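Local atomic coordinates of benzoate transport porin BenP (Acinetobacter baumannii AB307-0294, PDB entry 5DL8), a protein that probably works as an outer-membrane porin, forming a channel through which small solutes such as benzoate can pass. Residues Leu133-Pro138 and Thr150-Thr155; Asp317-His322 and Tyr344-Lys349. All blocks are in the same frame, centred on the assembly; numbering follows the deposited sequence.

Contact 1 (Leu133-Pro138 and Thr150-Thr155); sequences LWLDLP and TSYWGT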
loop_
_atom_site.group_PDB
_atom_site.type_symbol
_atom_site.label_atom_id
_atom_site.label_comp_id
_atom_site.label_asym_id
_atom_site.label_seq_id
_atom_site.Cartn_x
_atom_site.Cartn_y
_atom_site.Cartn_z
ATOM N N LEU A 133 -4.656 -4.301 -13.134
ATOM C CA LEU A 133 -3.295 -4.094 -12.818
ATOM C C LEU A 133 -3.102 -4.122 -11.274
ATOM O O LEU A 133 -3.828 -3.464 -10.521
ATOM C CB LEU A 133 -2.931 -2.671 -13.313
ATOM C CG LEU A 133 -3.282 -2.255 -14.742
ATOM C CD1 LEU A 133 -2.850 -0.820 -15.054
ATOM C CD2 LEU A 133 -2.666 -3.278 -15.734
ATOM N N TRP A 134 -2.091 -4.878 -10.864
ATOM C CA TRP A 134 -1.587 -4.885 -9.553
ATOM C C TRP A 134 -0.369 -3.915 -9.529
ATOM O O TRP A 134 0.715 -4.305 -9.757
ATOM C CB TRP A 134 -1.108 -6.334 -9.121
ATOM C CG TRP A 134 -2.229 -7.246 -9.267
ATOM C CD1 TRP A 134 -2.526 -7.948 -10.370
ATOM C CD2 TRP A 134 -3.364 -7.390 -8.336
ATOM N NE1 TRP A 134 -3.785 -8.602 -10.154
ATOM C CE2 TRP A 134 -4.289 -8.267 -8.931
ATOM C CE3 TRP A 134 -3.609 -6.939 -7.035
ATOM C CZ2 TRP A 134 -5.489 -8.723 -8.274
ATOM C CZ3 TRP A 134 -4.875 -7.334 -6.378
ATOM C CH2 TRP A 134 -5.797 -8.199 -7.044
ATOM N N LEU A 135 -0.565 -2.704 -9.112
ATOM C CA LEU A 135 0.476 -1.664 -9.135
ATOM C C LEU A 135 1.184 -1.663 -7.782
ATOM O O LEU A 135 0.530 -1.834 -6.709
ATOM C CB LEU A 135 -0.198 -0.307 -9.366
ATOM C CG LEU A 135 -0.851 -0.273 -10.743
ATOM C CD1 LEU A 135 -1.667 0.946 -10.958
ATOM C CD2 LEU A 135 0.147 -0.533 -11.914
ATOM N N ASP A 136 2.465 -1.370 -7.855
ATOM C CA ASP A 136 3.301 -1.211 -6.717
ATOM C C ASP A 136 4.105 0.108 -6.912
ATOM O O ASP A 136 5.292 0.060 -7.160
ATOM C CB ASP A 136 4.298 -2.402 -6.564
ATOM C CG ASP A 136 5.146 -2.290 -5.283
ATOM O OD1 ASP A 136 4.882 -1.429 -4.387
ATOM O OD2 ASP A 136 6.097 -3.076 -5.160
ATOM N N LEU A 137 3.404 1.239 -6.806
ATOM C CA LEU A 137 3.884 2.569 -7.110
ATOM C C LEU A 137 3.398 3.570 -6.114
ATOM O O LEU A 137 2.397 3.367 -5.368
ATOM C CB LEU A 137 3.334 3.000 -8.469
ATOM C CG LEU A 137 3.957 2.160 -9.634
ATOM C CD1 LEU A 137 3.079 2.295 -10.835
ATOM C CD2 LEU A 137 5.407 2.477 -10.005
ATOM N N PRO A 138 4.046 4.717 -6.098
ATOM C CA PRO A 138 3.388 5.907 -5.487
ATOM C C PRO A 138 1.931 6.156 -5.998
ATOM O O PRO A 138 1.606 5.868 -7.164
ATOM C CB PRO A 138 4.279 7.002 -6.009
ATOM C CG PRO A 138 5.675 6.278 -5.981
ATOM C CD PRO A 138 5.347 5.032 -6.676
ATOM N N THR A 150 -6.837 -4.221 -2.889
ATOM C CA THR A 150 -7.007 -3.169 -3.923
ATOM C C THR A 150 -6.317 -3.610 -5.220
ATOM O O THR A 150 -5.230 -4.183 -5.207
ATOM C CB THR A 150 -6.431 -1.844 -3.375
ATOM O OG1 THR A 150 -7.049 -1.634 -2.109
ATOM C CG2 THR A 150 -6.650 -0.555 -4.290
ATOM N N SER A 151 -6.993 -3.439 -6.331
ATOM C CA SER A 151 -6.382 -3.480 -7.651
ATOM C C SER A 151 -6.929 -2.330 -8.498
ATOM O O SER A 151 -7.784 -1.537 -8.002
ATOM C CB SER A 151 -6.663 -4.840 -8.258
ATOM O OG SER A 151 -8.047 -5.014 -8.572
ATOM N N TYR A 152 -6.485 -2.257 -9.778
ATOM C CA TYR A 152 -6.661 -1.076 -10.668
ATOM C C TYR A 152 -7.055 -1.518 -12.096
ATOM O O TYR A 152 -6.866 -2.690 -12.490
ATOM C CB TYR A 152 -5.284 -0.319 -10.698
ATOM C CG TYR A 152 -4.898 0.186 -9.362
ATOM C CD1 TYR A 152 -5.454 1.294 -8.845
ATOM C CD2 TYR A 152 -4.091 -0.568 -8.527
ATOM C CE1 TYR A 152 -5.126 1.753 -7.535
ATOM C CE2 TYR A 152 -3.771 -0.127 -7.260
ATOM C CZ TYR A 152 -4.293 1.007 -6.769
ATOM O OH TYR A 152 -3.932 1.363 -5.474
ATOM N N TRP A 153 -7.638 -0.639 -12.876
ATOM C CA TRP A 153 -7.947 -1.047 -14.209
ATOM C C TRP A 153 -7.362 -0.014 -15.156
ATOM O O TRP A 153 -7.613 1.194 -14.979
ATOM C CB TRP A 153 -9.445 -1.094 -14.378
ATOM C CG TRP A 153 -10.003 -1.656 -15.693
ATOM C CD1 TRP A 153 -10.498 -0.925 -16.814
ATOM C CD2 TRP A 153 -10.248 -3.023 -15.978
ATOM N NE1 TRP A 153 -10.997 -1.804 -17.747
ATOM C CE2 TRP A 153 -10.836 -3.093 -17.266
ATOM C CE3 TRP A 153 -10.032 -4.217 -15.262
ATOM C CZ2 TRP A 153 -11.192 -4.322 -17.854
ATOM C CZ3 TRP A 153 -10.395 -5.429 -15.856
ATOM C CH2 TRP A 153 -10.960 -5.460 -17.136
ATOM N N GLY A 154 -6.657 -0.497 -16.164
ATOM C CA GLY A 154 -6.021 0.410 -17.167
ATOM C C GLY A 154 -5.062 -0.295 -18.078
ATOM O O GLY A 154 -5.174 -1.492 -18.291
ATOM N N THR A 155 -4.146 0.480 -18.672
ATOM C CA THR A 155 -3.096 -0.028 -19.523
ATOM C C THR A 155 -1.787 0.440 -19.026
ATOM O O THR A 155 -1.674 1.633 -18.694
ATOM C CB THR A 155 -3.255 0.575 -20.885
ATOM O OG1 THR A 155 -4.611 0.420 -21.253
ATOM C CG2 THR A 155 -2.386 -0.106 -21.881
#

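Contact 2 (Asp317-His322 and Tyr344-Lys349); sequences DEKSYH and YGHDFK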
loop_
_atom_site.group_PDB
_atom_site.type_symbol
_atom_site.label_atom_id
_atom_site.label_comp_id
_atom_site.label_asym_id
_atom_site.label_seq_id
_atom_site.Cartn_x
_atom_site.Cartn_y
_atom_site.Cartn_z
ATOM N N ASP A 317 1.825 21.337 7.792
ATOM C CA ASP A 317 2.905 21.743 8.665
ATOM C C ASP A 317 3.476 20.694 9.614
ATOM O O ASP A 317 4.377 21.017 10.398
ATOM C CB ASP A 317 2.541 22.996 9.444
ATOM C CG ASP A 317 2.404 24.230 8.566
ATOM O OD1 ASP A 317 2.972 24.346 7.468
ATOM O OD2 ASP A 317 1.858 25.188 9.041
ATOM N N GLU A 318 2.984 19.455 9.542
ATOM C CA GLU A 318 3.268 18.478 10.562
ATOM C C GLU A 318 4.721 17.967 10.405
ATOM O O GLU A 318 5.146 17.540 9.351
ATOM C CB GLU A 318 2.261 17.305 10.558
ATOM C CG GLU A 318 2.607 16.216 11.619
ATOM C CD GLU A 318 1.476 15.241 11.876
ATOM O OE1 GLU A 318 0.561 15.113 11.071
ATOM O OE2 GLU A 318 1.499 14.609 12.996
ATOM N N LYS A 319 5.464 18.088 11.487
ATOM C CA LYS A 319 6.755 17.413 11.679
ATOM C C LYS A 319 6.527 16.142 12.569
ATOM O O LYS A 319 5.888 16.147 13.654
ATOM C CB LYS A 319 7.700 18.326 12.413
ATOM C CG LYS A 319 7.891 19.699 11.780
ATOM C CD LYS A 319 8.934 20.461 12.662
ATOM C CE LYS A 319 9.556 21.772 12.115
ATOM N NZ LYS A 319 8.414 22.739 12.119
ATOM N N SER A 320 7.139 15.064 12.123
ATOM C CA SER A 320 7.129 13.754 12.872
ATOM C C SER A 320 8.505 13.024 13.042
ATOM O O SER A 320 9.380 13.024 12.124
ATOM C CB SER A 320 6.090 12.871 12.238
ATOM O OG SER A 320 6.344 12.737 10.847
ATOM N N TYR A 321 8.647 12.355 14.195
ATOM C CA TYR A 321 9.853 11.656 14.651
ATOM C C TYR A 321 9.486 10.218 14.853
ATOM O O TYR A 321 8.505 9.924 15.587
ATOM C CB TYR A 321 10.429 12.265 15.954
ATOM C CG TYR A 321 10.627 13.770 15.855
ATOM C CD1 TYR A 321 9.560 14.568 16.072
ATOM C CD2 TYR A 321 11.805 14.363 15.501
ATOM C CE1 TYR A 321 9.595 15.907 15.927
ATOM C CE2 TYR A 321 11.880 15.783 15.386
ATOM C CZ TYR A 321 10.729 16.525 15.637
ATOM O OH TYR A 321 10.506 17.893 15.549
ATOM N N HIS A 322 10.222 9.336 14.138
ATOM C CA HIS A 322 9.831 7.905 13.959
ATOM C C HIS A 322 10.933 7.006 14.520
ATOM O O HIS A 322 12.154 7.254 14.315
ATOM C CB HIS A 322 9.599 7.538 12.443
ATOM C CG HIS A 322 8.570 8.384 11.753
ATOM N ND1 HIS A 322 7.493 7.849 11.091
ATOM C CD2 HIS A 322 8.505 9.713 11.550
ATOM C CE1 HIS A 322 6.795 8.813 10.540
ATOM N NE2 HIS A 322 7.367 9.953 10.851
ATOM N N TYR A 344 5.832 10.411 17.010
ATOM C CA TYR A 344 5.293 11.619 17.561
ATOM C C TYR A 344 5.282 12.675 16.449
ATOM O O TYR A 344 6.237 12.779 15.696
ATOM C CB TYR A 344 6.155 12.063 18.733
ATOM C CG TYR A 344 5.852 13.435 19.312
ATOM C CD1 TYR A 344 4.894 13.574 20.279
ATOM C CD2 TYR A 344 6.569 14.573 18.935
ATOM C CE1 TYR A 344 4.601 14.811 20.850
ATOM C CE2 TYR A 344 6.304 15.828 19.536
ATOM C CZ TYR A 344 5.279 15.921 20.466
ATOM O OH TYR A 344 4.941 17.079 21.110
ATOM N N GLY A 345 4.175 13.415 16.350
ATOM C CA GLY A 345 3.971 14.466 15.381
ATOM C C GLY A 345 3.468 15.739 16.114
ATOM O O GLY A 345 2.691 15.657 17.118
ATOM N N HIS A 346 3.943 16.909 15.663
ATOM C CA HIS A 346 3.570 18.223 16.255
ATOM C C HIS A 346 3.668 19.305 15.219
ATOM O O HIS A 346 3.948 18.975 14.028
ATOM C CB HIS A 346 4.456 18.544 17.489
ATOM C CG HIS A 346 5.874 18.873 17.139
ATOM N ND1 HIS A 346 6.553 19.919 17.699
ATOM C CD2 HIS A 346 6.731 18.304 16.273
ATOM C CE1 HIS A 346 7.771 19.961 17.214
ATOM N NE2 HIS A 346 7.895 19.004 16.331
ATOM N N ASP A 347 3.491 20.551 15.650
ATOM C CA ASP A 347 3.526 21.734 14.764
ATOM C C ASP A 347 2.423 21.833 13.660
ATOM O O ASP A 347 2.498 22.695 12.768
ATOM C CB ASP A 347 4.941 21.980 14.113
ATOM C CG ASP A 347 5.905 22.708 15.040
ATOM O OD1 ASP A 347 5.552 22.998 16.214
ATOM O OD2 ASP A 347 7.041 22.939 14.602
ATOM N N PHE A 348 1.418 20.977 13.788
ATOM C CA PHE A 348 0.183 21.120 13.044
ATOM C C PHE A 348 -0.899 21.734 13.986
ATOM O O PHE A 348 -0.801 21.686 15.212
ATOM C CB PHE A 348 -0.305 19.813 12.388
ATOM C CG PHE A 348 -0.645 18.703 13.364
ATOM C CD1 PHE A 348 0.380 17.984 14.018
ATOM C CD2 PHE A 348 -1.986 18.375 13.636
ATOM C CE1 PHE A 348 0.053 16.939 14.927
ATOM C CE2 PHE A 348 -2.314 17.360 14.537
ATOM C CZ PHE A 348 -1.262 16.629 15.191
ATOM N N LYS A 349 -1.944 22.251 13.363
ATOM C CA LYS A 349 -3.111 22.856 14.057
ATOM C C LYS A 349 -4.289 21.982 13.917
ATOM O O LYS A 349 -4.462 21.345 12.864
ATOM C CB LYS A 349 -3.457 24.219 13.426
ATOM C CG LYS A 349 -2.383 25.239 13.723
ATOM C CD LYS A 349 -2.507 26.583 13.019
ATOM C CE LYS A 349 -1.208 27.415 13.156
ATOM N NZ LYS A 349 -0.631 27.259 14.546
#

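Contact 1 (Leu133-Pro138 and Thr150-Thr155)
Leu133 and Tyr152 meet as an antiparallel hydrogen-bonded pair, the last ladder rung before the two chains part. The bond from Leu133 N to Tyr152 O is short at 2.8 Å, although the donor sits 40° out of the carbonyl plane. Its return partner, Tyr152 N to Leu133 O at 3.0 Å, is bent and weak. That same Leu133 O lies at the edge of the tyrosine ring, 3.5 Å from Tyr152 CD2.

Apolar packing follows on the face that carries Leu133 and Tyr152. Leu135, pointing back toward the strand, brings its CD1 to 3.7 Å from Tyr152 CG, obliquely to the ring, and both side chains also rest on Val172 of strand 165-176. Leu133 instead lays its CD1 3.8 Å from Gly154 C, at the corner where the chain turns.

Strands 132-133 and 151-153 flank the third extracellular loop (L3) of this OprD-family barrel, the one that in porins characteristically folds inward and narrows the channel.

The aromatic contact involves Trp134. Its CB leaves the strand, yet CG beside the backbone N (chi1 -57°) swings the indole back over Ser151, whose CB makes a CH-pi contact 3.7 Å from the centroid of the Trp134 six-membered ring. Trp134 CZ3 also comes within 3.4 Å of Thr150 O. The Ser151 hydroxyl, meanwhile, is hydrogen-bonded to Glu132.

Contact 2 (Asp317-His322 and Tyr344-Lys349)
The rings of Tyr321 and His346 meet obliquely, their planes 43° apart. The imidazole comes to the edge of the phenol, where Tyr321 OH and His346 NE2 share a hydrogen bond of 2.9 Å; Lys319 O lies near another edge of the imidazole, and Asp347 CG over one of its faces. Tyr344 runs beside Tyr321, pointing the same way, with Tyr321 CD1 at its edge. Glu318 OE1 lies over one face of Phe348, offset toward the rim, carboxylate and ring planes inclined by 35°, while the backbone of Gly345 and His346 borders the ring's edge.

These groups decorate the antiparallel hairpin of strands 319-328 and 336-349, neighbouring staves of the porin barrel, near the end where the long loop 289-318 enters strand 319-328 and a short loop leaves strand 336-349. Lys319 pairs with His346, and Tyr321 with Tyr344, each through two backbone hydrogen bonds. Between them Ser320 faces Gly345, closely enough for Gly345 CA to make a CA-H...O contact of 3.1 Å with Lys319 O.

Charged ends complete the contact. A bend at the last torsion of Lys319 (chi4 69°) turns NZ onto the anti lone pair of Asp347 OD2, a 2.8 Å salt bridge just past the paired strand. Extended Glu318 sets OE2 3.4 Å from Gly345 CA; OE1 accepts from Lys315 N. Glu358 OE1 lies close to OE2, so one of these acids may hold a proton.

How the contacts relate
The two contacts exemplify how a porin uses the same kind of antiparallel pairing in two settings. Contact 2 is regular strand pairing near the hairpin end, whereas contact 1 marks where a ladder ends and the chain leaves into the loop 134-150, which as in other porins probably narrows the channel. Their centres lie 31 Å apart and their nearest atoms about 17 Å. A link runs through the long loop 289-318 that leads into contact 2: Tyr304 in it bonds Asp136 of contact 1, and Asn307 bonds His322 of contact 2. Contact 1 is remote from both calcium sites; in contact 2 the Phe348 side chain is about 10 Å from a bound calcium ion.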